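Local coordinates for protein putative methylase (Clostridium difficile, PDB 3LDU) that probably methylates guanine bases of ribosomal RNA and binds GTP in its methyltransferase domain, at residues Lys297-Tyr311 with Phe332-Tyr346. Numbering follows the deposited sequence.
Sequences KSEDEFGFIITNPPY and FRKLKNWSYYLITSY. With GTP (guanosine-5'-triphosphate), chain B.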
loop_
_atom_site.group_PDB
_atom_site.type_symbol
_atom_site.label_atom_id
_atom_site.label_comp_id
_atom_site.label_asym_id
_atom_site.label_seq_id
_atom_site.Cartn_x
_atom_site.Cartn_y
_atom_site.Cartn_z
ATOM N N LYS A 297 -21.679 -4.021 22.082
ATOM C CA LYS A 297 -22.792 -4.958 21.974
ATOM C C LYS A 297 -23.623 -4.602 20.747
ATOM O O LYS A 297 -23.675 -3.441 20.335
ATOM C CB LYS A 297 -23.676 -4.896 23.231
ATOM C CG LYS A 297 -22.956 -5.252 24.520
ATOM C CD LYS A 297 -23.815 -4.935 25.748
ATOM C CE LYS A 297 -23.158 -5.441 27.027
ATOM N NZ LYS A 297 -21.816 -4.838 27.264
ATOM N N SER A 298 -24.278 -5.596 20.166
ATOM C CA SER A 298 -25.140 -5.335 19.030
ATOM C C SER A 298 -26.283 -6.331 18.992
ATOM O O SER A 298 -26.138 -7.472 19.443
ATOM C CB SER A 298 -24.351 -5.401 17.723
ATOM O OG SER A 298 -25.216 -5.216 16.621
ATOM N N GLU A 299 -27.415 -5.890 18.453
ATOM C CA GLU A 299 -28.557 -6.768 18.256
ATOM C C GLU A 299 -28.588 -7.295 16.828
ATOM O O GLU A 299 -29.310 -8.248 16.528
ATOM C CB GLU A 299 -29.864 -6.056 18.609
ATOM C CG GLU A 299 -30.191 -6.096 20.096
ATOM C CD GLU A 299 -30.261 -7.515 20.638
ATOM O OE1 GLU A 299 -29.989 -7.710 21.841
ATOM O OE2 GLU A 299 -30.579 -8.439 19.858
ATOM N N ASP A 300 -27.792 -6.675 15.958
ATOM C CA ASP A 300 -27.630 -7.148 14.592
ATOM C C ASP A 300 -26.828 -8.444 14.615
ATOM O O ASP A 300 -25.996 -8.655 15.498
ATOM C CB ASP A 300 -26.889 -6.106 13.741
ATOM C CG ASP A 300 -27.691 -4.823 13.540
ATOM O OD1 ASP A 300 -28.927 -4.848 13.735
ATOM O OD2 ASP A 300 -27.081 -3.790 13.176
ATOM N N GLU A 301 -27.081 -9.325 13.657
ATOM C CA GLU A 301 -26.232 -10.502 13.509
ATOM C C GLU A 301 -25.461 -10.460 12.194
ATOM O O GLU A 301 -25.758 -9.651 11.319
ATOM C CB GLU A 301 -27.022 -11.808 13.663
ATOM C CG GLU A 301 -28.292 -11.906 12.841
ATOM C CD GLU A 301 -29.057 -13.202 13.105
ATOM O OE1 GLU A 301 -28.469 -14.145 13.683
ATOM O OE2 GLU A 301 -30.246 -13.276 12.731
ATOM N N PHE A 302 -24.461 -11.322 12.070
ATOM C CA PHE A 302 -23.673 -11.417 10.842
ATOM C C PHE A 302 -22.933 -10.119 10.529
ATOM O O PHE A 302 -22.740 -9.772 9.370
ATOM C CB PHE A 302 -24.556 -11.829 9.659
ATOM C CG PHE A 302 -25.374 -13.067 9.922
ATOM C CD1 PHE A 302 -24.758 -14.280 10.168
ATOM C CD2 PHE A 302 -26.758 -13.013 9.932
ATOM C CE1 PHE A 302 -25.508 -15.421 10.420
ATOM C CE2 PHE A 302 -27.512 -14.148 10.184
ATOM C CZ PHE A 302 -26.884 -15.352 10.425
ATOM N N GLY A 303 -22.510 -9.407 11.566
ATOM C CA GLY A 303 -21.673 -8.238 11.362
ATOM C C GLY A 303 -20.194 -8.589 11.269
ATOM O O GLY A 303 -19.787 -9.743 11.457
ATOM N N PHE A 304 -19.381 -7.582 10.980
ATOM C CA PHE A 304 -17.938 -7.749 10.885
ATOM C C PHE A 304 -17.238 -6.782 11.823
ATOM O O PHE A 304 -17.665 -5.642 11.958
ATOM C CB PHE A 304 -17.463 -7.446 9.461
ATOM C CG PHE A 304 -17.873 -8.468 8.454
ATOM C CD1 PHE A 304 -17.031 -9.511 8.132
ATOM C CD2 PHE A 304 -19.103 -8.378 7.820
ATOM C CE1 PHE A 304 -17.408 -10.451 7.203
ATOM C CE2 PHE A 304 -19.485 -9.317 6.893
ATOM C CZ PHE A 304 -18.637 -10.356 6.584
ATOM N N ILE A 305 -16.156 -7.238 12.448
ATOM C CA ILE A 305 -15.240 -6.353 13.163
ATOM C C ILE A 305 -13.859 -6.499 12.530
ATOM O O ILE A 305 -13.386 -7.625 12.320
ATOM C CB ILE A 305 -15.155 -6.692 14.657
ATOM C CG1 ILE A 305 -16.411 -6.194 15.376
ATOM C CG2 ILE A 305 -13.909 -6.050 15.276
ATOM C CD1 ILE A 305 -16.715 -6.934 16.703
ATOM N N ILE A 306 -13.240 -5.375 12.167
ATOM C CA ILE A 306 -11.855 -5.392 11.696
ATOM C C ILE A 306 -11.161 -4.315 12.483
ATOM O O ILE A 306 -11.610 -3.159 12.485
ATOM C CB ILE A 306 -11.751 -5.073 10.188
ATOM C CG1 ILE A 306 -12.565 -6.082 9.370
ATOM C CG2 ILE A 306 -10.290 -5.116 9.731
ATOM C CD1 ILE A 306 -12.656 -5.714 7.884
ATOM N N THR A 307 -10.091 -4.671 13.185
ATOM C CA THR A 307 -9.517 -3.715 14.123
ATOM C C THR A 307 -8.034 -3.935 14.417
ATOM O O THR A 307 -7.504 -5.037 14.243
ATOM C CB THR A 307 -10.313 -3.736 15.470
ATOM O OG1 THR A 307 -9.938 -2.616 16.269
ATOM C CG2 THR A 307 -10.063 -5.044 16.230
ATOM N N ASN A 308 -7.394 -2.862 14.887
ATOM C CA ASN A 308 -5.962 -2.810 15.157
ATOM C C ASN A 308 -5.780 -2.354 16.616
ATOM O O ASN A 308 -5.662 -1.157 16.895
ATOM C CB ASN A 308 -5.346 -1.827 14.127
ATOM C CG ASN A 308 -3.885 -1.510 14.366
ATOM O OD1 ASN A 308 -3.470 -0.344 14.276
ATOM N ND2 ASN A 308 -3.089 -2.524 14.603
ATOM N N PRO A 309 -5.841 -3.304 17.572
ATOM C CA PRO A 309 -5.769 -2.931 18.997
ATOM C C PRO A 309 -4.352 -2.523 19.393
ATOM O O PRO A 309 -3.425 -2.744 18.619
ATOM C CB PRO A 309 -6.138 -4.240 19.718
ATOM C CG PRO A 309 -5.719 -5.324 18.744
ATOM C CD PRO A 309 -6.064 -4.751 17.386
ATOM N N PRO A 310 -4.182 -1.960 20.597
ATOM C CA PRO A 310 -2.828 -1.749 21.127
ATOM C C PRO A 310 -2.062 -3.080 21.121
ATOM O O PRO A 310 -2.684 -4.119 21.327
ATOM C CB PRO A 310 -3.078 -1.301 22.569
ATOM C CG PRO A 310 -4.511 -0.860 22.615
ATOM C CD PRO A 310 -5.234 -1.654 21.580
ATOM N N TYR A 311 -0.750 -3.048 20.893
ATOM C CA TYR A 311 0.053 -4.272 20.793
ATOM C C TYR A 311 0.694 -4.703 22.109
ATOM O O TYR A 311 1.134 -5.852 22.248
ATOM C CB TYR A 311 1.179 -4.100 19.774
ATOM C CG TYR A 311 0.740 -3.806 18.350
ATOM C CD1 TYR A 311 1.665 -3.375 17.395
ATOM C CD2 TYR A 311 -0.580 -3.973 17.955
ATOM C CE1 TYR A 311 1.283 -3.110 16.077
ATOM C CE2 TYR A 311 -0.977 -3.716 16.636
ATOM C CZ TYR A 311 -0.043 -3.272 15.708
ATOM O OH TYR A 311 -0.440 -3.024 14.414
ATOM N N PHE A 332 -16.800 -10.013 22.089
ATOM C CA PHE A 332 -17.014 -10.408 20.705
ATOM C C PHE A 332 -17.752 -11.752 20.594
ATOM O O PHE A 332 -18.536 -11.963 19.665
ATOM C CB PHE A 332 -15.683 -10.471 19.938
ATOM C CG PHE A 332 -15.024 -9.124 19.713
ATOM C CD1 PHE A 332 -15.544 -7.955 20.251
ATOM C CD2 PHE A 332 -13.869 -9.047 18.944
ATOM C CE1 PHE A 332 -14.916 -6.726 20.018
ATOM C CE2 PHE A 332 -13.237 -7.822 18.709
ATOM C CZ PHE A 332 -13.765 -6.665 19.250
ATOM N N ARG A 333 -17.488 -12.659 21.530
ATOM C CA ARG A 333 -18.116 -13.980 21.506
ATOM C C ARG A 333 -19.606 -13.925 21.873
ATOM O O ARG A 333 -20.346 -14.876 21.620
ATOM C CB ARG A 333 -17.347 -14.974 22.401
ATOM C CG ARG A 333 -16.043 -15.487 21.751
ATOM C CD ARG A 333 -15.393 -16.640 22.528
ATOM N NE ARG A 333 -14.784 -16.190 23.775
ATOM C CZ ARG A 333 -13.604 -15.584 23.860
ATOM N NH1 ARG A 333 -12.890 -15.345 22.762
ATOM N NH2 ARG A 333 -13.144 -15.204 25.045
ATOM N N LYS A 334 -20.032 -12.808 22.455
ATOM C CA LYS A 334 -21.437 -12.595 22.809
ATOM C C LYS A 334 -22.258 -12.057 21.640
ATOM O O LYS A 334 -23.485 -11.961 21.723
ATOM C CB LYS A 334 -21.557 -11.655 24.015
ATOM C CG LYS A 334 -21.173 -12.306 25.337
ATOM C CD LYS A 334 -21.069 -11.290 26.470
ATOM C CE LYS A 334 -22.390 -10.586 26.728
ATOM N NZ LYS A 334 -22.258 -9.524 27.769
ATOM N N LEU A 335 -21.575 -11.680 20.563
ATOM C CA LEU A 335 -22.247 -11.208 19.362
ATOM C C LEU A 335 -22.915 -12.382 18.659
ATOM O O LEU A 335 -22.484 -13.530 18.794
ATOM C CB LEU A 335 -21.233 -10.525 18.422
ATOM C CG LEU A 335 -20.577 -9.298 19.058
ATOM C CD1 LEU A 335 -19.381 -8.756 18.236
ATOM C CD2 LEU A 335 -21.625 -8.212 19.276
ATOM N N LYS A 336 -23.972 -12.099 17.907
ATOM C CA LYS A 336 -24.706 -13.164 17.244
ATOM C C LYS A 336 -24.149 -13.433 15.858
ATOM O O LYS A 336 -24.460 -12.714 14.922
ATOM C CB LYS A 336 -26.195 -12.816 17.149
ATOM C CG LYS A 336 -27.042 -13.912 16.519
ATOM C CD LYS A 336 -26.805 -15.248 17.211
ATOM C CE LYS A 336 -27.677 -16.347 16.624
ATOM N NZ LYS A 336 -27.341 -17.676 17.203
ATOM N N ASN A 337 -23.332 -14.476 15.738
ATOM C CA ASN A 337 -22.820 -14.902 14.444
ATOM C C ASN A 337 -22.012 -13.810 13.743
ATOM O O ASN A 337 -22.134 -13.630 12.532
ATOM C CB ASN A 337 -23.974 -15.330 13.537
ATOM C CG ASN A 337 -24.556 -16.667 13.931
ATOM O OD1 ASN A 337 -23.825 -17.610 14.211
ATOM N ND2 ASN A 337 -25.880 -16.754 13.953
ATOM N N TRP A 338 -21.209 -13.067 14.494
ATOM C CA TRP A 338 -20.324 -12.083 13.865
ATOM C C TRP A 338 -18.995 -12.725 13.453
ATOM O O TRP A 338 -18.654 -13.819 13.906
ATOM C CB TRP A 338 -20.053 -10.901 14.811
ATOM C CG TRP A 338 -21.159 -9.872 14.871
ATOM C CD1 TRP A 338 -22.485 -10.107 15.111
ATOM C CD2 TRP A 338 -21.022 -8.449 14.719
ATOM N NE1 TRP A 338 -23.185 -8.918 15.103
ATOM C CE2 TRP A 338 -22.314 -7.887 14.861
ATOM C CE3 TRP A 338 -19.942 -7.593 14.455
ATOM C CZ2 TRP A 338 -22.549 -6.513 14.760
ATOM C CZ3 TRP A 338 -20.178 -6.227 14.365
ATOM C CH2 TRP A 338 -21.475 -5.702 14.512
ATOM N N SER A 339 -18.259 -12.020 12.598
ATOM C CA SER A 339 -16.907 -12.389 12.183
ATOM C C SER A 339 -15.996 -11.278 12.689
ATOM O O SER A 339 -16.349 -10.111 12.577
ATOM C CB SER A 339 -16.802 -12.412 10.652
ATOM O OG SER A 339 -17.580 -13.451 10.074
ATOM N N TYR A 340 -14.833 -11.613 13.237
ATOM C CA TYR A 340 -13.939 -10.559 13.709
ATOM C C TYR A 340 -12.492 -10.842 13.317
ATOM O O TYR A 340 -12.078 -12.000 13.232
ATOM C CB TYR A 340 -14.086 -10.310 15.218
ATOM C CG TYR A 340 -14.523 -11.514 16.042
ATOM C CD1 TYR A 340 -13.590 -12.363 16.615
ATOM C CD2 TYR A 340 -15.868 -11.768 16.277
ATOM C CE1 TYR A 340 -13.975 -13.455 17.378
ATOM C CE2 TYR A 340 -16.271 -12.876 17.045
ATOM C CZ TYR A 340 -15.311 -13.710 17.591
ATOM O OH TYR A 340 -15.673 -14.812 18.358
ATOM N N TYR A 341 -11.742 -9.772 13.078
ATOM C CA TYR A 341 -10.387 -9.864 12.543
ATOM C C TYR A 341 -9.545 -8.841 13.283
ATOM O O TYR A 341 -9.928 -7.677 13.374
ATOM C CB TYR A 341 -10.407 -9.545 11.045
ATOM C CG TYR A 341 -11.321 -10.461 10.250
ATOM C CD1 TYR A 341 -10.823 -11.595 9.615
ATOM C CD2 TYR A 341 -12.697 -10.206 10.165
ATOM C CE1 TYR A 341 -11.656 -12.443 8.886
ATOM C CE2 TYR A 341 -13.540 -11.061 9.449
ATOM C CZ TYR A 341 -13.011 -12.171 8.809
ATOM O OH TYR A 341 -13.830 -13.036 8.096
ATOM N N LEU A 342 -8.424 -9.272 13.843
ATOM C CA LEU A 342 -7.615 -8.380 14.666
ATOM C C LEU A 342 -6.159 -8.504 14.282
ATOM O O LEU A 342 -5.643 -9.615 14.124
ATOM C CB LEU A 342 -7.759 -8.758 16.150
ATOM C CG LEU A 342 -9.144 -8.592 16.776
ATOM C CD1 LEU A 342 -9.894 -9.913 16.683
ATOM C CD2 LEU A 342 -9.054 -8.140 18.230
ATOM N N ILE A 343 -5.496 -7.366 14.130
ATOM C CA ILE A 343 -4.067 -7.373 13.842
ATOM C C ILE A 343 -3.274 -6.936 15.075
ATOM O O ILE A 343 -3.594 -5.929 15.709
ATOM C CB ILE A 343 -3.729 -6.482 12.607
ATOM C CG1 ILE A 343 -2.218 -6.489 12.370
ATOM C CG2 ILE A 343 -4.278 -5.059 12.777
ATOM C CD1 ILE A 343 -1.792 -5.975 10.971
ATOM N N THR A 344 -2.282 -7.725 15.458
ATOM C CA THR A 344 -1.444 -7.365 16.591
ATOM C C THR A 344 -0.109 -8.074 16.520
ATOM O O THR A 344 -0.007 -9.156 15.940
ATOM C CB THR A 344 -2.117 -7.671 17.956
ATOM O OG1 THR A 344 -1.207 -7.319 19.006
ATOM C CG2 THR A 344 -2.472 -9.146 18.076
ATOM N N SER A 345 0.910 -7.470 17.123
ATOM C CA SER A 345 2.229 -8.089 17.179
ATOM C C SER A 345 2.387 -8.943 18.429
ATOM O O SER A 345 3.422 -9.592 18.621
ATOM C CB SER A 345 3.326 -7.026 17.145
ATOM O OG SER A 345 3.283 -6.218 18.309
ATOM N N TYR A 346 1.364 -8.943 19.280
ATOM C CA TYR A 346 1.386 -9.767 20.487
ATOM C C TYR A 346 1.297 -11.249 20.099
ATOM O O TYR A 346 0.254 -11.725 19.654
ATOM C CB TYR A 346 0.257 -9.364 21.442
ATOM C CG TYR A 346 0.389 -10.000 22.813
ATOM C CD1 TYR A 346 1.203 -9.432 23.784
ATOM C CD2 TYR A 346 -0.284 -11.170 23.122
ATOM C CE1 TYR A 346 1.341 -10.012 25.030
ATOM C CE2 TYR A 346 -0.157 -11.757 24.369
ATOM C CZ TYR A 346 0.662 -11.173 25.317
ATOM O OH TYR A 346 0.803 -11.739 26.565
HETATM P PG GTP B . -5.483 3.625 12.947
HETATM O O1G GTP B . -6.900 3.171 12.667
HETATM O O2G GTP B . -4.674 3.461 11.689
HETATM O O3G GTP B . -5.442 5.087 13.325
HETATM O O3B GTP B . -4.884 2.707 14.140
HETATM P PB GTP B . -4.660 3.339 15.611
HETATM O O1B GTP B . -3.201 3.709 15.736
HETATM O O2B GTP B . -5.503 4.570 15.810
HETATM O O3A GTP B . -5.001 2.235 16.741
HETATM P PA GTP B . -3.932 2.113 17.953
HETATM O O1A GTP B . -3.592 3.508 18.431
HETATM O O2A GTP B . -2.679 1.405 17.494
HETATM O "O5'" GTP B . -4.638 1.346 19.173
HETATM C "C5'" GTP B . -5.996 1.075 19.024
HETATM C "C4'" GTP B . -6.778 2.254 19.590
HETATM O "O4'" GTP B . -7.614 1.708 20.572
HETATM C "C3'" GTP B . -5.981 3.357 20.290
HETATM O "O3'" GTP B . -6.262 4.573 19.631
HETATM C "C2'" GTP B . -6.512 3.426 21.719
HETATM O "O2'" GTP B . -6.868 4.735 22.118
HETATM C "C1'" GTP B . -7.793 2.637 21.610
HETATM N N9 GTP B . -8.184 1.864 22.796
HETATM C C8 GTP B . -7.441 1.312 23.806
HETATM N N7 GTP B . -8.306 0.680 24.645
HETATM C C5 GTP B . -9.571 0.837 24.177
HETATM C C6 GTP B . -10.815 0.410 24.630
HETATM O O6 GTP B . -10.927 -0.259 25.669
HETATM N N1 GTP B . -11.929 0.748 23.891
HETATM C C2 GTP B . -11.822 1.492 22.730
HETATM N N2 GTP B . -12.920 1.776 22.051
HETATM N N3 GTP B . -10.583 1.934 22.272
HETATM C C4 GTP B . -9.494 1.587 23.005
HETATM O O HOH W 1 -25.334 -9.799 17.937
HETATM O O HOH W 2 -20.012 -12.127 9.839
HETATM O O HOH W 3 3.391 -7.023 21.287
#
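Ile305 of strand 304-307 packs against Tyr340, Trp338, Phe332 of helix 315-333 and Leu335 just after it, and every carbon of its side chain finds a partner there. CB sits beside CB of Tyr340, its neighbour in register. From there CG1 approaches CZ3 of the Trp338 indole obliquely, at 3.9 Å, while CG2, anti to the backbone N (CG1 has chi1 -76°), leans on CE2 and CZ of Phe332. The tip, CD1, lies over the centre of the Phe332 ring, 3.7 Å from its centroid in a CH-pi contact, and also meets CD1 of Leu335 at 3.6 Å. The strands beneath run parallel, their axes 3° apart; with helix 315-333 they form a beta-alpha-beta unit of the Rossmann-like methyltransferase domain. Backbone bonds alternate along the pair, from Ser339 N to Gly303 O through to Ile343 N to Thr307 O.

Before the strand, Trp338 holds the incoming loop. Gly303 CA rests on one face of its six-membered ring, 3.5 Å from the centroid, and Leu335 CD1 covers the opposite face toward the rim. In the indole plane, NE1 donates to Asp300 O at 2.9 Å, almost perfectly straight at 179°, although it stands well above the carbonyl plane. That same oxygen takes a second bond from a water that also donates to Ser298 O and accepts from Lys336 N.

At the end of strand 304-307, Thr307 turns CG2 against CG of Leu342 (3.7 Å), while its OG1 is hydrogen-bonded to Asp201 OD1. Asn308, Pro309 and Pro310 follow as part of the GTP pocket, with Pro310 CG 3.8 Å from C8 of the base. Beyond them, one face of the Tyr311 ring lies on the Thr344-Ser345 peptide.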